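Local coordinates for uncharacterized protein (Bacteroides thetaiotaomicron, PDB 4LB8) that is of unknown function but belongs to the DUF4848 family and is made with a signal sequence, consistent with export from the cytoplasm, at residues A[41-44]-A[50-53]; A[28-33]-A[124-129]. One frame throughout, in Å; residues are numbered along the deposited sequence.

Interaction 1. Residues A[41-44]-A[50-53]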
loop_
_atom_site.group_PDB
_atom_site.type_symbol
_atom_site.label_atom_id
_atom_site.label_comp_id
_atom_site.label_asym_id
_atom_site.label_seq_id
_atom_site.Cartn_x
_atom_site.Cartn_y
_atom_site.Cartn_z
ATOM N N LEU A 41 20.442 -23.709 -15.706
ATOM C CA LEU A 41 20.329 -22.683 -16.743
ATOM C C LEU A 41 19.502 -23.183 -17.921
ATOM O O LEU A 41 18.546 -22.512 -18.317
ATOM C CB LEU A 41 21.728 -22.234 -17.233
ATOM C CG LEU A 41 21.739 -21.197 -18.381
ATOM C CD1 LEU A 41 21.179 -19.845 -17.896
ATOM C CD2 LEU A 41 23.126 -21.027 -18.926
ATOM N N LYS A 42 19.873 -24.362 -18.484
ATOM C CA LYS A 42 19.173 -24.966 -19.626
ATOM C C LYS A 42 17.712 -25.277 -19.265
ATOM O O LYS A 42 16.829 -24.851 -19.999
ATOM C CB LYS A 42 19.886 -26.220 -20.150
ATOM C CG LYS A 42 21.353 -26.041 -20.570
ATOM C CD LYS A 42 21.562 -25.493 -21.979
ATOM C CE LYS A 42 23.033 -25.325 -22.304
ATOM N NZ LYS A 42 23.252 -24.949 -23.733
ATOM N N VAL A 43 17.451 -25.934 -18.120
ATOM C CA VAL A 43 16.079 -26.263 -17.706
ATOM C C VAL A 43 15.279 -24.995 -17.332
ATOM O O VAL A 43 14.152 -24.870 -17.803
ATOM C CB VAL A 43 16.021 -27.327 -16.586
ATOM C CG1 VAL A 43 14.584 -27.597 -16.134
ATOM C CG2 VAL A 43 16.668 -28.616 -17.064
ATOM N N SER A 44 15.845 -24.039 -16.554
ATOM C CA SER A 44 15.070 -22.839 -16.200
ATOM C C SER A 44 14.726 -21.954 -17.408
ATOM O O SER A 44 13.816 -21.147 -17.280
ATOM C CB SER A 44 15.756 -22.006 -15.121
ATOM O OG SER A 44 16.854 -21.264 -15.619
ATOM N N GLU A 50 7.874 -27.785 -21.682
ATOM C CA GLU A 50 9.202 -28.359 -21.981
ATOM C C GLU A 50 9.853 -28.879 -20.710
ATOM O O GLU A 50 10.465 -29.940 -20.728
ATOM C CB GLU A 50 10.128 -27.323 -22.642
ATOM C CG GLU A 50 9.783 -26.945 -24.074
ATOM C CD GLU A 50 10.705 -25.903 -24.682
ATOM O OE1 GLU A 50 11.041 -24.921 -23.981
ATOM O OE2 GLU A 50 11.091 -26.065 -25.862
ATOM N N GLN A 51 9.714 -28.129 -19.603
ATOM C CA GLN A 51 10.261 -28.515 -18.306
ATOM C C GLN A 51 9.549 -29.733 -17.748
ATOM O O GLN A 51 10.221 -30.647 -17.270
ATOM C CB GLN A 51 10.155 -27.375 -17.305
ATOM C CG GLN A 51 11.040 -26.209 -17.620
ATOM C CD GLN A 51 10.570 -25.020 -16.871
ATOM O OE1 GLN A 51 9.536 -25.055 -16.201
ATOM N NE2 GLN A 51 11.321 -23.936 -16.967
ATOM N N VAL A 52 8.193 -29.733 -17.797
ATOM C CA VAL A 52 7.344 -30.833 -17.333
ATOM C C VAL A 52 7.698 -32.092 -18.146
ATOM O O VAL A 52 7.884 -33.143 -17.539
ATOM C CB VAL A 52 5.819 -30.500 -17.375
ATOM C CG1 VAL A 52 4.972 -31.690 -16.934
ATOM C CG2 VAL A 52 5.486 -29.287 -16.513
ATOM N N SER A 53 7.894 -31.967 -19.486
ATOM C CA SER A 53 8.248 -33.090 -20.361
ATOM C C SER A 53 9.670 -33.582 -20.149
ATOM O O SER A 53 9.881 -34.793 -20.202
ATOM C CB SER A 53 8.042 -32.730 -21.825
ATOM O OG SER A 53 6.651 -32.594 -22.058
#

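Interaction 2. Residues A[28-33]-A[124-129]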
loop_
_atom_site.group_PDB
_atom_site.type_symbol
_atom_site.label_atom_id
_atom_site.label_comp_id
_atom_site.label_asym_id
_atom_site.label_seq_id
_atom_site.Cartn_x
_atom_site.Cartn_y
_atom_site.Cartn_z
ATOM N N ILE A 28 17.839 -36.805 -7.615
ATOM C CA ILE A 28 18.581 -36.316 -8.787
ATOM C C ILE A 28 20.047 -36.193 -8.351
ATOM O O ILE A 28 20.330 -35.583 -7.321
ATOM C CB ILE A 28 18.019 -34.974 -9.380
ATOM C CG1 ILE A 28 16.694 -35.166 -10.142
ATOM C CG2 ILE A 28 19.048 -34.247 -10.261
ATOM C CD1 ILE A 28 16.753 -35.707 -11.596
ATOM N N LYS A 29 20.964 -36.782 -9.122
ATOM C CA LYS A 29 22.395 -36.696 -8.867
ATOM C C LYS A 29 23.069 -36.033 -10.064
ATOM O O LYS A 29 22.836 -36.438 -11.196
ATOM C CB LYS A 29 22.997 -38.088 -8.581
ATOM C CG LYS A 29 24.501 -38.114 -8.270
ATOM C CD LYS A 29 25.083 -39.485 -8.591
ATOM C CE LYS A 29 26.230 -39.947 -7.704
ATOM N NZ LYS A 29 25.779 -40.338 -6.328
ATOM N N PHE A 30 23.867 -34.993 -9.807
ATOM C CA PHE A 30 24.666 -34.310 -10.819
ATOM C C PHE A 30 26.095 -34.805 -10.696
ATOM O O PHE A 30 26.495 -35.246 -9.615
ATOM C CB PHE A 30 24.586 -32.781 -10.674
ATOM C CG PHE A 30 23.211 -32.238 -10.964
ATOM C CD1 PHE A 30 22.737 -32.155 -12.275
ATOM C CD2 PHE A 30 22.368 -31.838 -9.927
ATOM C CE1 PHE A 30 21.451 -31.672 -12.541
ATOM C CE2 PHE A 30 21.087 -31.351 -10.198
ATOM C CZ PHE A 30 20.640 -31.261 -11.502
ATOM N N LYS A 31 26.847 -34.778 -11.803
ATOM C CA LYS A 31 28.246 -35.237 -11.864
ATOM C C LYS A 31 29.122 -34.327 -10.981
ATOM O O LYS A 31 29.875 -34.832 -10.150
ATOM C CB LYS A 31 28.733 -35.263 -13.339
ATOM C CG LYS A 31 30.203 -35.617 -13.568
ATOM C CD LYS A 31 30.527 -35.775 -15.063
ATOM C CE LYS A 31 31.290 -34.610 -15.663
ATOM N NZ LYS A 31 32.742 -34.657 -15.330
ATOM N N ASP A 32 28.958 -32.997 -11.129
ATOM C CA ASP A 32 29.717 -31.956 -10.430
ATOM C C ASP A 32 28.907 -30.638 -10.331
ATOM O O ASP A 32 27.734 -30.617 -10.704
ATOM C CB ASP A 32 31.069 -31.712 -11.138
ATOM C CG ASP A 32 31.029 -31.747 -12.651
ATOM O OD1 ASP A 32 30.102 -31.147 -13.242
ATOM O OD2 ASP A 32 31.932 -32.343 -13.245
ATOM N N VAL A 33 29.526 -29.557 -9.802
ATOM C CA VAL A 33 28.868 -28.266 -9.654
ATOM C C VAL A 33 28.532 -27.684 -11.057
ATOM O O VAL A 33 27.438 -27.134 -11.246
ATOM C CB VAL A 33 29.701 -27.288 -8.771
ATOM C CG1 VAL A 33 29.133 -25.867 -8.819
ATOM C CG2 VAL A 33 29.745 -27.773 -7.325
ATOM N N GLU A 124 13.697 -25.789 -7.545
ATOM C CA GLU A 124 12.416 -26.510 -7.520
ATOM C C GLU A 124 12.355 -27.588 -8.629
ATOM O O GLU A 124 11.723 -28.627 -8.438
ATOM C CB GLU A 124 11.221 -25.542 -7.642
ATOM C CG GLU A 124 11.095 -24.798 -8.971
ATOM C CD GLU A 124 9.698 -24.351 -9.365
ATOM O OE1 GLU A 124 8.726 -24.736 -8.676
ATOM O OE2 GLU A 124 9.573 -23.643 -10.389
ATOM N N TYR A 125 13.041 -27.351 -9.755
ATOM C CA TYR A 125 13.123 -28.283 -10.873
ATOM C C TYR A 125 13.836 -29.581 -10.494
ATOM O O TYR A 125 13.548 -30.611 -11.087
ATOM C CB TYR A 125 13.881 -27.636 -12.054
ATOM C CG TYR A 125 13.243 -26.365 -12.569
ATOM C CD1 TYR A 125 11.965 -26.375 -13.113
ATOM C CD2 TYR A 125 13.946 -25.166 -12.583
ATOM C CE1 TYR A 125 11.356 -25.200 -13.544
ATOM C CE2 TYR A 125 13.364 -23.991 -13.052
ATOM C CZ TYR A 125 12.065 -24.011 -13.527
ATOM O OH TYR A 125 11.481 -22.859 -13.986
ATOM N N PHE A 126 14.789 -29.539 -9.547
ATOM C CA PHE A 126 15.567 -30.731 -9.271
ATOM C C PHE A 126 15.389 -31.287 -7.851
ATOM O O PHE A 126 15.591 -32.493 -7.691
ATOM C CB PHE A 126 17.051 -30.470 -9.557
ATOM C CG PHE A 126 17.389 -29.853 -10.902
ATOM C CD1 PHE A 126 17.023 -30.477 -12.086
ATOM C CD2 PHE A 126 18.128 -28.679 -10.978
ATOM C CE1 PHE A 126 17.368 -29.922 -13.333
ATOM C CE2 PHE A 126 18.486 -28.134 -12.221
ATOM C CZ PHE A 126 18.094 -28.750 -13.391
ATOM N N VAL A 127 14.996 -30.454 -6.841
ATOM C CA VAL A 127 14.762 -30.935 -5.470
ATOM C C VAL A 127 13.610 -31.953 -5.441
ATOM O O VAL A 127 12.648 -31.835 -6.205
ATOM C CB VAL A 127 14.522 -29.841 -4.385
ATOM C CG1 VAL A 127 15.798 -29.081 -4.049
ATOM C CG2 VAL A 127 13.378 -28.896 -4.752
ATOM N N ASN A 128 13.720 -32.947 -4.557
ATOM C CA ASN A 128 12.701 -33.963 -4.380
ATOM C C ASN A 128 11.690 -33.494 -3.323
ATOM O O ASN A 128 11.630 -32.301 -2.993
ATOM C CB ASN A 128 13.331 -35.331 -4.016
ATOM C CG ASN A 128 14.138 -35.393 -2.730
ATOM O OD1 ASN A 128 14.071 -34.529 -1.850
ATOM N ND2 ASN A 128 14.894 -36.461 -2.580
HETATM N N MSE A 129 10.936 -34.444 -2.761
HETATM C CA MSE A 129 9.893 -34.155 -1.794
HETATM C C MSE A 129 10.428 -33.716 -0.408
HETATM O O MSE A 129 9.639 -33.182 0.388
HETATM C CB MSE A 129 8.942 -35.356 -1.686
HETATM C CG MSE A 129 8.180 -35.633 -3.003
HETATM SE SE MSE A 129 7.336 -34.031 -3.793
HETATM C CE MSE A 129 8.441 -33.659 -5.223
HETATM O O HOH W 1 16.512 -34.818 -6.165
#

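Interaction 1. Residues A[41-44]-A[50-53]
Gln-51 reaches across to the backbone of Val-43, and this one side chain makes most of the contact. Its NE2 gives a hydrogen bond to Val-43 O at 3.1 Å. The bond is bent, with an N-H...O angle of 146°. The nitrogen is tilted 25° from the carbonyl plane of Val-43, and the oxygen is likewise somewhat off the amide plane of Gln-51. The chain of Gln-51 is extended beyond CG (chi2 162°), which carries the amide across the gap between the helices. On the way its CG passes 3.4 Å from Val-43 O, and it touches Val-43 CG1 at 4.1 Å. The rotamer of Val-43 sets that methyl beside Gln-51 CG. The two side chains meet at a slant. Ser-44 O is a more distant neighbour of NE2, at 3.8 Å.

The elements joined are the last turn of helix 33-44 and the first half of helix 48-57, two consecutive helices joined by a tight three-residue turn (45-47). A carbonyl in the last turn of a helix has lost its usual partner four residues on, and here the glutamine amide supplies a donor for it. Tyr-125 OH is a second, weak partner of NE2. Tyr-125 packs on Val-43, while Met-46 and Met-64 cover Gln-51, so the close part is buried.

The solvent side is looser. Glu-50 is exposed and stays 6.8 Å from the opposite segment at its nearest side-chain atom; its OE1 accepts from Ser-47 N, just before the start of its own helix. Ser-44 is buried, and its CB points away from 50-53. Its O and OG bond to Lys-257 NZ and Val-258 N of the second subunit.

Interaction 2. Residues A[28-33]-A[124-129]
An edge-to-face aromatic pair ties strand 27-30 to the loop that leads into strand 132-135, its parallel neighbour in a small four-stranded mixed sheet. Phe-30 points its ring edge at one face of Phe-126. The planes stand at 80° and the ring centroids are 4.9 Å apart, a T-shaped stack. Phe-30 CZ does the touching. It sits over the centre of the Phe-126 ring, 3.6 Å from CG of Phe-126. Tyr-125 CB lies over the opposite face, so the Phe-126 ring is held between two hydrocarbon groups. In both phenylalanines CG is anti to the carbonyl carbon (chi1 -67° in Phe-30, -50° in Phe-126), and each side chain leaves its backbone towards the other.

Helix 33-44 closes the cluster: Ala-39 touches both rings, Leu-40 touches Phe-126, and Tyr-36 makes a second edge-to-face pair with Phe-30. The helix starts right after the strand, with Asp-32 as its N-cap.

Ile-28 extends the apolar surface more loosely. Its CG2 methyl is 4.3 Å from Phe-126 CB. Its CG1 lies 3.8 Å from Phe-126 O, so the side chain rests mainly against the loop carbonyl. Here the contact also has a polar part. The backbone of the loop is joined to the strand through a bridging water, which accepts from Ile-28 N at 2.8 Å and donates to Phe-126 O at 2.9 Å.

Both contacts are buried and lie in the same N-terminal part of the chain, with centres about 13 Å apart. Interaction 1 is nested within the chain loop that interaction 2 closes. Helix 33-44 serves both: its end meets helix 48-57, and its middle covers the aromatic pair. The two contacts also touch directly, with Val-43 CG2 3.9 Å from Phe-126 CZ. Their chemistry differs. Interaction 1 turns on one direct amide-to-carbonyl bond between neighbouring helices. Interaction 2 joins distant parts of the chain by ring packing, with its backbone link made through water. Both also reach the second subunit, through Ser-44 and through Glu-124 and Tyr-125.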